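Local coordinates for protein mitochondrial edited mRNA stability factor 1 (Trypanosoma brucei, PDB 6NL1) that probably processes the 5' ends of mitochondrial mRNAs, as a Nudix-family RNA-binding protein associated with the stability of edited transcripts, at residues Y200-I205 and V288-F293; W217-R222 and L237-K242; Y272-L277 and Y292-V297; I194-V199 and T244-R249. All blocks are in the same frame, centred on the assembly; numbering follows the deposited sequence.

Interaction 1. Residues Y200-I205 and V288-F293; sequences YVRLGI and VPVRYF. With SO4 (sulfate ion), chain B.
Arg202 and Tyr292 both carry CG anti to the carbonyl carbon (chi1 -66° and -73°), and with these torsions Arg202 CB meets Tyr292 CE1 at 3.6 Å; their parallel pairing puts both side chains on one face of the mixed sheet in this Nudix domain. Strands 200-207 and 290-296 run parallel here, about 80 residues apart in the chain. Backbone bonds stitch them: Arg291 N gives to Tyr200 O (2.9 Å), Arg202 N to Arg291 O, and Gly204 N to Phe293 O. Beta-branched Val201 and Val290 suit such extended chain. Val288 CG2 sits over the centre of the Tyr200 ring, a CH-pi contact of 3.8 Å from CG2 to the ring centroid, while Tyr200 OH bonds to Glu120. On the reverse face, Leu203 CG packs on Phe293 CB at 4.0 Å, beside helix 250-262. Arg202, Val288 and Tyr292 bind GDP in another structure of this protein; here a sulfate, probably from the crystallisation liquor, lies between Arg202 and Tyr292. A bend at chi2 (-63°) turns the arginine so that NE reaches sulfate O1 in a weak bond of 3.1 Å, with NH1 bonded to Val201 O. From the other strand, Tyr292 OH donates to sulfate O3 at 2.7 Å.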
# COMPACT_ATOMS: atom_id res chain seq x y z
N TYR A 200 5.36 -0.99 0.11
CA TYR A 200 4.36 -2.04 0.09
C TYR A 200 5.09 -3.35 -0.16
O TYR A 200 6.14 -3.38 -0.82
CB TYR A 200 3.36 -1.80 -1.04
CG TYR A 200 2.31 -0.74 -0.74
CD1 TYR A 200 1.44 -0.30 -1.74
CD2 TYR A 200 2.15 -0.21 0.53
CE1 TYR A 200 0.45 0.64 -1.49
CE2 TYR A 200 1.16 0.74 0.81
CZ TYR A 200 0.32 1.16 -0.21
OH TYR A 200 -0.65 2.10 0.04
N VAL A 201 4.55 -4.44 0.35
CA VAL A 201 5.10 -5.76 0.09
C VAL A 201 4.01 -6.69 -0.41
O VAL A 201 2.85 -6.57 -0.00
CB VAL A 201 5.77 -6.39 1.35
CG1 VAL A 201 6.99 -5.59 1.74
CG2 VAL A 201 4.76 -6.51 2.53
N ARG A 202 4.39 -7.59 -1.30
CA ARG A 202 3.47 -8.60 -1.79
C ARG A 202 4.20 -9.94 -1.69
O ARG A 202 5.31 -10.09 -2.19
CB ARG A 202 3.04 -8.31 -3.23
CG ARG A 202 2.21 -7.05 -3.42
CD ARG A 202 0.86 -7.13 -2.67
NE ARG A 202 0.06 -5.93 -2.90
CZ ARG A 202 0.05 -4.86 -2.11
NH1 ARG A 202 0.81 -4.82 -1.01
NH2 ARG A 202 -0.71 -3.82 -2.41
N LEU A 203 3.60 -10.89 -0.99
CA LEU A 203 4.17 -12.22 -0.89
C LEU A 203 3.34 -13.12 -1.79
O LEU A 203 2.26 -13.56 -1.40
CB LEU A 203 4.18 -12.74 0.56
CG LEU A 203 5.35 -13.68 0.90
CD1 LEU A 203 5.31 -14.15 2.37
CD2 LEU A 203 5.38 -14.87 -0.04
N GLY A 204 3.83 -13.35 -2.99
CA GLY A 204 3.16 -14.21 -3.95
C GLY A 204 3.25 -15.68 -3.57
O GLY A 204 4.21 -16.39 -3.91
N ILE A 205 2.23 -16.14 -2.85
CA ILE A 205 2.06 -17.55 -2.56
C ILE A 205 1.56 -18.24 -3.82
O ILE A 205 0.63 -17.76 -4.46
CB ILE A 205 1.04 -17.73 -1.43
CG1 ILE A 205 1.65 -17.26 -0.11
CG2 ILE A 205 0.63 -19.17 -1.30
CD1 ILE A 205 2.74 -18.18 0.41
N VAL A 288 4.19 4.42 -3.76
CA VAL A 288 5.44 3.87 -3.23
C VAL A 288 5.86 2.63 -4.00
O VAL A 288 5.03 2.00 -4.68
CB VAL A 288 5.31 3.51 -1.74
CG1 VAL A 288 5.02 4.75 -0.91
CG2 VAL A 288 4.22 2.45 -1.54
N PRO A 289 7.14 2.27 -3.91
CA PRO A 289 7.58 1.00 -4.48
C PRO A 289 6.87 -0.19 -3.83
O PRO A 289 6.48 -0.17 -2.66
CB PRO A 289 9.08 0.96 -4.14
CG PRO A 289 9.47 2.43 -3.97
CD PRO A 289 8.25 3.04 -3.31
N VAL A 290 6.68 -1.23 -4.62
CA VAL A 290 6.16 -2.49 -4.14
C VAL A 290 7.25 -3.55 -4.26
O VAL A 290 7.80 -3.77 -5.34
CB VAL A 290 4.93 -2.93 -4.97
CG1 VAL A 290 4.40 -4.24 -4.47
CG2 VAL A 290 3.83 -1.84 -4.94
N ARG A 291 7.58 -4.20 -3.14
CA ARG A 291 8.57 -5.28 -3.14
C ARG A 291 7.89 -6.63 -3.17
O ARG A 291 6.96 -6.90 -2.39
CB ARG A 291 9.47 -5.19 -1.91
CG ARG A 291 10.35 -3.98 -1.90
CD ARG A 291 11.78 -4.38 -1.67
NE ARG A 291 12.71 -3.60 -2.48
CZ ARG A 291 14.03 -3.69 -2.39
NH1 ARG A 291 14.58 -4.53 -1.52
NH2 ARG A 291 14.80 -2.94 -3.17
N TYR A 292 8.36 -7.48 -4.07
CA TYR A 292 7.74 -8.78 -4.31
C TYR A 292 8.56 -9.92 -3.75
O TYR A 292 9.80 -9.85 -3.69
CB TYR A 292 7.49 -8.97 -5.81
CG TYR A 292 6.36 -8.12 -6.31
CD1 TYR A 292 5.05 -8.60 -6.29
CD2 TYR A 292 6.57 -6.82 -6.74
CE1 TYR A 292 3.99 -7.81 -6.71
CE2 TYR A 292 5.52 -6.02 -7.17
CZ TYR A 292 4.23 -6.51 -7.15
OH TYR A 292 3.18 -5.73 -7.58
N PHE A 293 7.85 -10.97 -3.36
CA PHE A 293 8.45 -12.22 -2.88
C PHE A 293 7.62 -13.34 -3.47
O PHE A 293 6.46 -13.13 -3.82
CB PHE A 293 8.37 -12.29 -1.35
CG PHE A 293 9.10 -11.18 -0.65
CD1 PHE A 293 10.39 -11.38 -0.16
CD2 PHE A 293 8.51 -9.92 -0.49
CE1 PHE A 293 11.08 -10.36 0.49
CE2 PHE A 293 9.19 -8.89 0.14
CZ PHE A 293 10.48 -9.11 0.63
S SO4 B . -0.32 -6.74 -6.67
O1 SO4 B . -0.83 -7.45 -5.51
O2 SO4 B . -0.25 -5.32 -6.31
O3 SO4 B . 0.99 -7.21 -7.07
O4 SO4 B . -1.23 -6.93 -7.80

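Interaction 2. Residues W217-R222 and L237-K242; sequences WLMLRR and LKLPGK. With SO4 (sulfate ion), chain B.
Lys238 and Leu220 face each other as the antiparallel hydrogen-bonded pair of a beta hairpin, strands 216-223 and 235-238 of the Nudix domain. Two bonds of 2.9 Å join them, Leu220 N to Lys238 O and Lys238 N to Leu220 O. The lysine has CG between its backbone N and carbonyl carbon (chi1 62°), and two bends, at chi3 and chi4, curl the chain toward the loop that follows its strand. NZ donates to Leu239 O and Gly241 O, at 2.8 and 2.7 Å, and forms a salt bridge with Glu261. A flexible aliphatic chain suits this place: CD lies over one face of the Arg222 guanidinium, whose NE is bonded to Asn224. Arg222 keeps CG anti to the backbone N (chi1 -175°), so that the guanidinium crosses the lysine methylenes at a slant, NH1 3.6 Å from Lys238 CE. On the other face of the hairpin, Leu237 packs its CD1 on Arg221 CG at 3.8 Å. The Leu220 side chain crosses Pro240 at about a right angle, CD1 touching CG at 4.0 Å, and Leu239 CD2 reaches Trp217 CB. As the chain leaves the strand, Leu239 N donates to sulfate O1 at 2.9 Å.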
# COMPACT_ATOMS: atom_id res chain seq x y z
N TRP A 217 -1.61 -18.47 -8.48
CA TRP A 217 -1.31 -17.51 -7.42
C TRP A 217 -2.54 -17.31 -6.53
O TRP A 217 -3.66 -17.18 -7.02
CB TRP A 217 -0.90 -16.16 -8.03
CG TRP A 217 0.28 -16.25 -8.94
CD1 TRP A 217 0.26 -16.38 -10.30
CD2 TRP A 217 1.66 -16.27 -8.55
NE1 TRP A 217 1.55 -16.46 -10.79
CE2 TRP A 217 2.43 -16.39 -9.74
CE3 TRP A 217 2.33 -16.18 -7.32
CZ2 TRP A 217 3.83 -16.44 -9.72
CZ3 TRP A 217 3.72 -16.22 -7.31
CH2 TRP A 217 4.45 -16.35 -8.51
N LEU A 218 -2.31 -17.28 -5.22
CA LEU A 218 -3.37 -16.96 -4.28
C LEU A 218 -3.70 -15.47 -4.36
O LEU A 218 -2.82 -14.62 -4.24
CB LEU A 218 -2.94 -17.30 -2.86
CG LEU A 218 -4.03 -17.28 -1.79
CD1 LEU A 218 -5.04 -18.37 -2.09
CD2 LEU A 218 -3.43 -17.47 -0.41
N MET A 219 -4.98 -15.14 -4.56
CA MET A 219 -5.38 -13.75 -4.66
C MET A 219 -6.59 -13.39 -3.78
O MET A 219 -7.41 -14.25 -3.47
CB MET A 219 -5.69 -13.42 -6.12
CG MET A 219 -4.51 -13.73 -7.04
SD MET A 219 -4.58 -12.82 -8.58
CE MET A 219 -6.28 -13.06 -9.04
N LEU A 220 -6.67 -12.12 -3.38
CA LEU A 220 -7.79 -11.60 -2.61
C LEU A 220 -8.32 -10.36 -3.30
O LEU A 220 -7.66 -9.80 -4.17
CB LEU A 220 -7.34 -11.17 -1.20
CG LEU A 220 -6.71 -12.17 -0.23
CD1 LEU A 220 -5.20 -12.06 -0.30
CD2 LEU A 220 -7.20 -11.89 1.20
N ARG A 221 -9.50 -9.92 -2.90
CA ARG A 221 -10.04 -8.66 -3.39
C ARG A 221 -10.36 -7.75 -2.21
O ARG A 221 -11.27 -8.01 -1.43
CB ARG A 221 -11.28 -8.91 -4.24
CG ARG A 221 -10.97 -9.71 -5.52
CD ARG A 221 -12.18 -9.85 -6.41
NE ARG A 221 -12.52 -8.59 -7.08
CZ ARG A 221 -13.69 -8.39 -7.69
NH1 ARG A 221 -14.60 -9.35 -7.72
NH2 ARG A 221 -13.94 -7.23 -8.28
N ARG A 222 -9.58 -6.68 -2.07
CA ARG A 222 -9.72 -5.77 -0.95
C ARG A 222 -10.67 -4.64 -1.31
O ARG A 222 -10.54 -4.00 -2.36
CB ARG A 222 -8.35 -5.20 -0.57
CG ARG A 222 -8.34 -4.31 0.68
CD ARG A 222 -7.01 -3.57 0.80
NE ARG A 222 -6.79 -2.73 -0.38
CZ ARG A 222 -5.59 -2.43 -0.89
NH1 ARG A 222 -4.48 -2.91 -0.34
NH2 ARG A 222 -5.51 -1.66 -1.97
N LEU A 237 -7.85 -6.24 -6.66
CA LEU A 237 -7.46 -7.64 -6.80
C LEU A 237 -5.96 -7.69 -6.54
O LEU A 237 -5.20 -6.98 -7.19
CB LEU A 237 -7.75 -8.14 -8.22
CG LEU A 237 -7.26 -9.55 -8.58
CD1 LEU A 237 -8.07 -10.60 -7.83
CD2 LEU A 237 -7.35 -9.77 -10.10
N LYS A 238 -5.53 -8.49 -5.58
CA LYS A 238 -4.15 -8.42 -5.14
C LYS A 238 -3.59 -9.77 -4.70
O LYS A 238 -4.33 -10.64 -4.27
CB LYS A 238 -4.02 -7.42 -3.98
CG LYS A 238 -4.83 -7.82 -2.73
CD LYS A 238 -4.90 -6.70 -1.67
CE LYS A 238 -3.54 -6.24 -1.15
NZ LYS A 238 -2.74 -7.35 -0.51
N LEU A 239 -2.28 -9.93 -4.84
CA LEU A 239 -1.52 -10.91 -4.08
C LEU A 239 -1.59 -10.51 -2.59
O LEU A 239 -1.86 -9.35 -2.27
CB LEU A 239 -0.06 -10.94 -4.55
CG LEU A 239 0.20 -11.19 -6.05
CD1 LEU A 239 1.70 -11.19 -6.40
CD2 LEU A 239 -0.44 -12.49 -6.48
N PRO A 240 -1.38 -11.47 -1.69
CA PRO A 240 -1.36 -11.14 -0.25
C PRO A 240 -0.22 -10.19 0.06
O PRO A 240 0.79 -10.19 -0.64
CB PRO A 240 -1.08 -12.49 0.42
CG PRO A 240 -1.50 -13.53 -0.60
CD PRO A 240 -1.21 -12.91 -1.94
N GLY A 241 -0.37 -9.40 1.12
CA GLY A 241 0.72 -8.55 1.56
C GLY A 241 0.27 -7.13 1.75
O GLY A 241 -0.62 -6.66 1.05
N LYS A 242 0.87 -6.44 2.71
CA LYS A 242 0.50 -5.06 3.00
C LYS A 242 1.68 -4.11 2.89
O LYS A 242 2.09 -3.76 1.79
CB LYS A 242 -0.16 -4.96 4.37
CG LYS A 242 -1.50 -5.69 4.49
CD LYS A 242 -2.08 -5.43 5.89
CE LYS A 242 -3.28 -6.26 6.17
NZ LYS A 242 -3.78 -6.01 7.55
S SO4 B . -0.32 -6.74 -6.67
O1 SO4 B . -0.83 -7.45 -5.51
O2 SO4 B . -0.25 -5.32 -6.31
O3 SO4 B . 0.99 -7.21 -7.07
O4 SO4 B . -1.23 -6.93 -7.80

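Interaction 3. Residues Y272-L277 and Y292-V297; sequences YPTGHL and YFVAEV. With SO4 (sulfate ion), chain B.
Tyr272 and Val294 pair across two antiparallel strands, 272-277 and 290-296, at the exposed edge of the mixed Nudix sheet. Four backbone hydrogen bonds carry the contact. Tyr272 N gives to Val294 O at 2.9 Å, almost straight (172°), and Val294 N returns one to Tyr272 O. Farther along, Thr274 N binds Tyr292 O, and Tyr292 N gives to Gly275 O at 3.0 Å. A water donates to both Gly275 O (3.0 Å) and Tyr292 O (2.7 Å), joining two carbonyls that cannot bond each other. Gly275 has a positive phi of 117°, a shape in which a CB would press into the carbonyl oxygen of Thr274, so glycine suits it.

The apolar contacts fall on both faces. Pro273, which has no N-H to offer, occupies the non-hydrogen-bonded pair opposite Phe293, laying CB against the ring atom CE1 at 3.8 Å. Thr274 sets CG2 anti to its carbonyl carbon, toward the methyls of Val294; CG2 of Thr274 meets CG2 of Val294 at 4.0 Å. Leu277 CD1 comes obliquely to Tyr292 CE2 at 3.5 Å, whereas the sulfate oxygen lies in the ring plane near CE1.

Backbone bonds thus fix the strands at an exposed edge and side chains pack on both faces, while Leu277 on one flank and the sulfate at the hydroxyl probably limit the swing of Tyr292, one of the residues that bind GDP.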
# COMPACT_ATOMS: atom_id res chain seq x y z
N TYR A 272 11.27 -16.05 -1.12
CA TYR A 272 12.32 -15.49 -1.97
C TYR A 272 11.93 -14.13 -2.54
O TYR A 272 10.92 -14.01 -3.23
CB TYR A 272 12.62 -16.45 -3.13
CG TYR A 272 13.12 -17.81 -2.67
CD1 TYR A 272 14.48 -18.04 -2.48
CD2 TYR A 272 12.23 -18.85 -2.43
CE1 TYR A 272 14.95 -19.28 -2.05
CE2 TYR A 272 12.69 -20.09 -2.00
CZ TYR A 272 14.04 -20.30 -1.82
OH TYR A 272 14.49 -21.53 -1.39
N PRO A 273 12.75 -13.10 -2.26
CA PRO A 273 12.49 -11.79 -2.90
C PRO A 273 12.67 -11.91 -4.40
O PRO A 273 13.50 -12.71 -4.84
CB PRO A 273 13.56 -10.87 -2.30
CG PRO A 273 14.64 -11.81 -1.79
CD PRO A 273 13.91 -13.07 -1.35
N THR A 274 11.93 -11.15 -5.19
CA THR A 274 12.06 -11.24 -6.65
C THR A 274 12.12 -9.87 -7.31
O THR A 274 11.94 -9.75 -8.51
CB THR A 274 10.91 -12.04 -7.30
OG1 THR A 274 9.66 -11.56 -6.78
CG2 THR A 274 11.03 -13.52 -6.99
N GLY A 275 12.38 -8.83 -6.53
CA GLY A 275 12.51 -7.50 -7.10
C GLY A 275 11.47 -6.52 -6.61
O GLY A 275 10.81 -6.73 -5.58
N HIS A 276 11.29 -5.44 -7.35
CA HIS A 276 10.34 -4.41 -6.99
C HIS A 276 9.75 -3.78 -8.23
O HIS A 276 10.34 -3.84 -9.31
CB HIS A 276 11.00 -3.34 -6.11
CG HIS A 276 11.99 -2.50 -6.84
ND1 HIS A 276 11.65 -1.33 -7.48
CD2 HIS A 276 13.32 -2.66 -7.04
CE1 HIS A 276 12.72 -0.81 -8.05
NE2 HIS A 276 13.75 -1.59 -7.79
N LEU A 277 8.57 -3.21 -8.08
CA LEU A 277 7.94 -2.42 -9.13
C LEU A 277 7.70 -1.03 -8.56
O LEU A 277 7.37 -0.88 -7.38
CB LEU A 277 6.60 -3.02 -9.55
CG LEU A 277 6.55 -4.43 -10.15
CD1 LEU A 277 5.10 -4.83 -10.46
CD2 LEU A 277 7.42 -4.53 -11.40
N TYR A 292 8.36 -7.48 -4.07
CA TYR A 292 7.74 -8.78 -4.31
C TYR A 292 8.56 -9.92 -3.75
O TYR A 292 9.80 -9.85 -3.69
CB TYR A 292 7.49 -8.97 -5.81
CG TYR A 292 6.36 -8.12 -6.31
CD1 TYR A 292 5.05 -8.60 -6.29
CD2 TYR A 292 6.57 -6.82 -6.74
CE1 TYR A 292 3.99 -7.81 -6.71
CE2 TYR A 292 5.52 -6.02 -7.17
CZ TYR A 292 4.23 -6.51 -7.15
OH TYR A 292 3.18 -5.73 -7.58
N PHE A 293 7.85 -10.97 -3.36
CA PHE A 293 8.45 -12.22 -2.88
C PHE A 293 7.62 -13.34 -3.47
O PHE A 293 6.46 -13.13 -3.82
CB PHE A 293 8.37 -12.29 -1.35
CG PHE A 293 9.10 -11.18 -0.65
CD1 PHE A 293 10.39 -11.38 -0.16
CD2 PHE A 293 8.51 -9.92 -0.49
CE1 PHE A 293 11.08 -10.36 0.49
CE2 PHE A 293 9.19 -8.89 0.14
CZ PHE A 293 10.48 -9.11 0.63
N VAL A 294 8.20 -14.53 -3.60
CA VAL A 294 7.42 -15.71 -3.94
C VAL A 294 7.67 -16.81 -2.93
O VAL A 294 8.74 -16.89 -2.33
CB VAL A 294 7.73 -16.27 -5.35
CG1 VAL A 294 7.40 -15.24 -6.42
CG2 VAL A 294 9.19 -16.75 -5.43
N ALA A 295 6.67 -17.67 -2.74
CA ALA A 295 6.84 -18.86 -1.92
C ALA A 295 5.85 -19.92 -2.38
O ALA A 295 4.67 -19.64 -2.62
CB ALA A 295 6.63 -18.55 -0.44
N GLU A 296 6.34 -21.15 -2.50
CA GLU A 296 5.48 -22.26 -2.87
C GLU A 296 4.85 -22.86 -1.62
O GLU A 296 5.50 -23.01 -0.60
CB GLU A 296 6.26 -23.34 -3.63
CG GLU A 296 5.38 -24.52 -4.00
CD GLU A 296 6.06 -25.54 -4.91
OE1 GLU A 296 7.22 -25.33 -5.32
OE2 GLU A 296 5.40 -26.55 -5.21
N VAL A 297 3.56 -23.17 -1.72
CA VAL A 297 2.88 -23.96 -0.69
C VAL A 297 2.30 -25.23 -1.32
O VAL A 297 2.13 -25.31 -2.54
CB VAL A 297 1.76 -23.15 -0.01
CG1 VAL A 297 2.34 -21.95 0.71
CG2 VAL A 297 0.69 -22.72 -1.02
S SO4 B . -0.32 -6.74 -6.67
O1 SO4 B . -0.83 -7.45 -5.51
O2 SO4 B . -0.25 -5.32 -6.31
O3 SO4 B . 0.99 -7.21 -7.07
O4 SO4 B . -1.23 -6.93 -7.80
O HOH W 1 11.65 -7.97 -2.95

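Interaction 4. Residues I194-V199 and T244-R249; sequences IQQDPV and TLLYER
A type II beta turn, Leu245 to Glu248, receives the side chain of Gln196 from the loop that leads into strand 200-207. Gln196 is extended beyond CG, carrying its amide across to the turn. There OE1 accepts Tyr247 N at 2.8 Å with an almost straight N-H (175°), though the donor stands above the carbonyl plane. A water gives to the same OE1 (2.6 Å) and to Leu245 O, so two donors grip this oxygen. The other end of the amide, NE2, lies 3.4 Å above one face of the Tyr247 ring, toward its rim; the amide and ring planes are 59° apart. Glutamine suits the place because its oxygen can accept from the turn while its nitrogen rests on the aromatic ring.

Nearer the strand, Thr244 and Val199 are joined twice: Thr244 N gives to Val199 O, and Val199 N to Thr244 OG1, both at 3.1 Å. Threonine serves both needs, with OG1 held between the backbone N and the carbonyl carbon (chi1 56°) to face Val199 N, and CG2 left to pack on Val199 CG2 at 4.0 Å. Glu248 N closes the turn on Leu245 O (3.0 Å), and Leu245 N adds a bond to Glu248 OE1. Helix 120-129 covers Pro198 and Leu246, helix 180-193 backs Tyr247, and Arg249 stands at the N-cap of helix 250-262, whose Tyr250 touches Val199 and Thr244.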
# COMPACT_ATOMS: atom_id res chain seq x y z
N ILE A 194 13.10 8.18 6.82
CA ILE A 194 13.61 8.59 5.51
C ILE A 194 14.94 7.93 5.18
O ILE A 194 15.45 8.08 4.07
CB ILE A 194 13.76 10.14 5.36
CG1 ILE A 194 14.82 10.69 6.30
CG2 ILE A 194 12.43 10.83 5.58
CD1 ILE A 194 15.12 12.17 6.08
N GLN A 195 15.51 7.20 6.14
CA GLN A 195 16.71 6.41 5.91
C GLN A 195 16.33 4.97 5.62
O GLN A 195 17.03 4.25 4.93
CB GLN A 195 17.66 6.47 7.10
CG GLN A 195 18.38 7.80 7.25
CD GLN A 195 19.20 7.89 8.52
OE1 GLN A 195 18.65 8.00 9.62
NE2 GLN A 195 20.52 7.83 8.38
N GLN A 196 15.21 4.54 6.19
CA GLN A 196 14.64 3.26 5.80
C GLN A 196 14.02 3.49 4.43
O GLN A 196 14.05 4.61 3.89
CB GLN A 196 13.58 2.81 6.81
CG GLN A 196 14.10 2.54 8.22
CD GLN A 196 12.99 2.38 9.27
OE1 GLN A 196 11.85 2.02 8.95
NE2 GLN A 196 13.32 2.65 10.53
N ASP A 197 13.48 2.44 3.86
CA ASP A 197 12.80 2.54 2.57
C ASP A 197 11.44 1.86 2.76
O ASP A 197 11.25 0.73 2.32
CB ASP A 197 13.66 1.83 1.52
CG ASP A 197 13.06 1.85 0.12
OD1 ASP A 197 12.60 2.92 -0.32
OD2 ASP A 197 13.06 0.78 -0.55
N PRO A 198 10.51 2.53 3.45
CA PRO A 198 9.19 1.91 3.68
C PRO A 198 8.54 1.64 2.34
O PRO A 198 8.58 2.50 1.46
CB PRO A 198 8.40 3.00 4.42
CG PRO A 198 9.42 3.94 4.96
CD PRO A 198 10.56 3.91 3.97
N VAL A 199 7.98 0.45 2.18
CA VAL A 199 7.39 0.06 0.91
C VAL A 199 6.16 -0.80 1.15
O VAL A 199 5.92 -1.27 2.26
CB VAL A 199 8.38 -0.78 0.07
CG1 VAL A 199 9.61 0.06 -0.33
CG2 VAL A 199 8.81 -2.02 0.86
N THR A 244 5.54 -2.47 5.08
CA THR A 244 6.53 -2.51 6.15
C THR A 244 6.20 -1.48 7.24
O THR A 244 6.04 -0.30 6.95
CB THR A 244 7.94 -2.17 5.62
OG1 THR A 244 7.90 -0.89 4.98
CG2 THR A 244 8.42 -3.22 4.61
N LEU A 245 6.11 -1.94 8.48
CA LEU A 245 6.06 -1.04 9.63
C LEU A 245 7.42 -0.36 9.77
O LEU A 245 8.43 -0.84 9.23
CB LEU A 245 5.73 -1.82 10.91
CG LEU A 245 4.40 -2.58 10.92
CD1 LEU A 245 4.33 -3.56 12.08
CD2 LEU A 245 3.24 -1.60 10.98
N LEU A 246 7.46 0.77 10.47
CA LEU A 246 8.74 1.40 10.77
C LEU A 246 9.65 0.37 11.45
O LEU A 246 9.20 -0.38 12.32
CB LEU A 246 8.54 2.62 11.67
CG LEU A 246 7.77 3.80 11.05
CD1 LEU A 246 7.53 4.90 12.07
CD2 LEU A 246 8.50 4.35 9.84
N TYR A 247 10.92 0.33 11.03
CA TYR A 247 11.93 -0.57 11.61
C TYR A 247 11.79 -2.03 11.18
O TYR A 247 12.62 -2.87 11.54
CB TYR A 247 11.96 -0.47 13.14
CG TYR A 247 12.35 0.90 13.65
CD1 TYR A 247 13.67 1.32 13.62
CD2 TYR A 247 11.39 1.77 14.15
CE1 TYR A 247 14.04 2.58 14.08
CE2 TYR A 247 11.75 3.03 14.61
CZ TYR A 247 13.07 3.43 14.57
OH TYR A 247 13.43 4.68 15.02
N GLU A 248 10.75 -2.34 10.41
CA GLU A 248 10.52 -3.71 9.98
C GLU A 248 11.27 -4.03 8.68
O GLU A 248 11.29 -3.22 7.75
CB GLU A 248 9.02 -3.96 9.82
CG GLU A 248 8.63 -5.42 9.70
CD GLU A 248 7.13 -5.61 9.56
OE1 GLU A 248 6.45 -4.73 8.96
OE2 GLU A 248 6.63 -6.63 10.07
N ARG A 249 11.91 -5.19 8.63
CA ARG A 249 12.57 -5.65 7.41
C ARG A 249 11.53 -6.12 6.38
O ARG A 249 10.42 -6.50 6.74
CB ARG A 249 13.55 -6.77 7.73
CG ARG A 249 14.79 -6.32 8.49
CD ARG A 249 15.74 -7.48 8.83
NE ARG A 249 16.01 -8.32 7.66
CZ ARG A 249 16.89 -8.02 6.71
NH1 ARG A 249 17.58 -6.88 6.76
NH2 ARG A 249 17.07 -8.85 5.69
O HOH W 2 10.27 0.60 7.49

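In the fold
Interactions 1 and 3 share strand 290-296: the first pairs it in parallel with 200-207 toward the middle of the sheet, the second in antiparallel fashion with exposed 272-277, where water takes part. Interaction 2 is the most buried of the four, a hairpin contact rich in apolar and aliphatic packing, and it meets interaction 1 through backbone contacts of Leu203 with Pro240 and Val201 with Lys242. The sulfate touches the first three, which together border the GDP site. Interaction 4, between loops, touches interaction 1 through Val199 but lies apart from interaction 3; there a side-chain amide and a hydroxyl join one backbone bond in place of regular strand pairing.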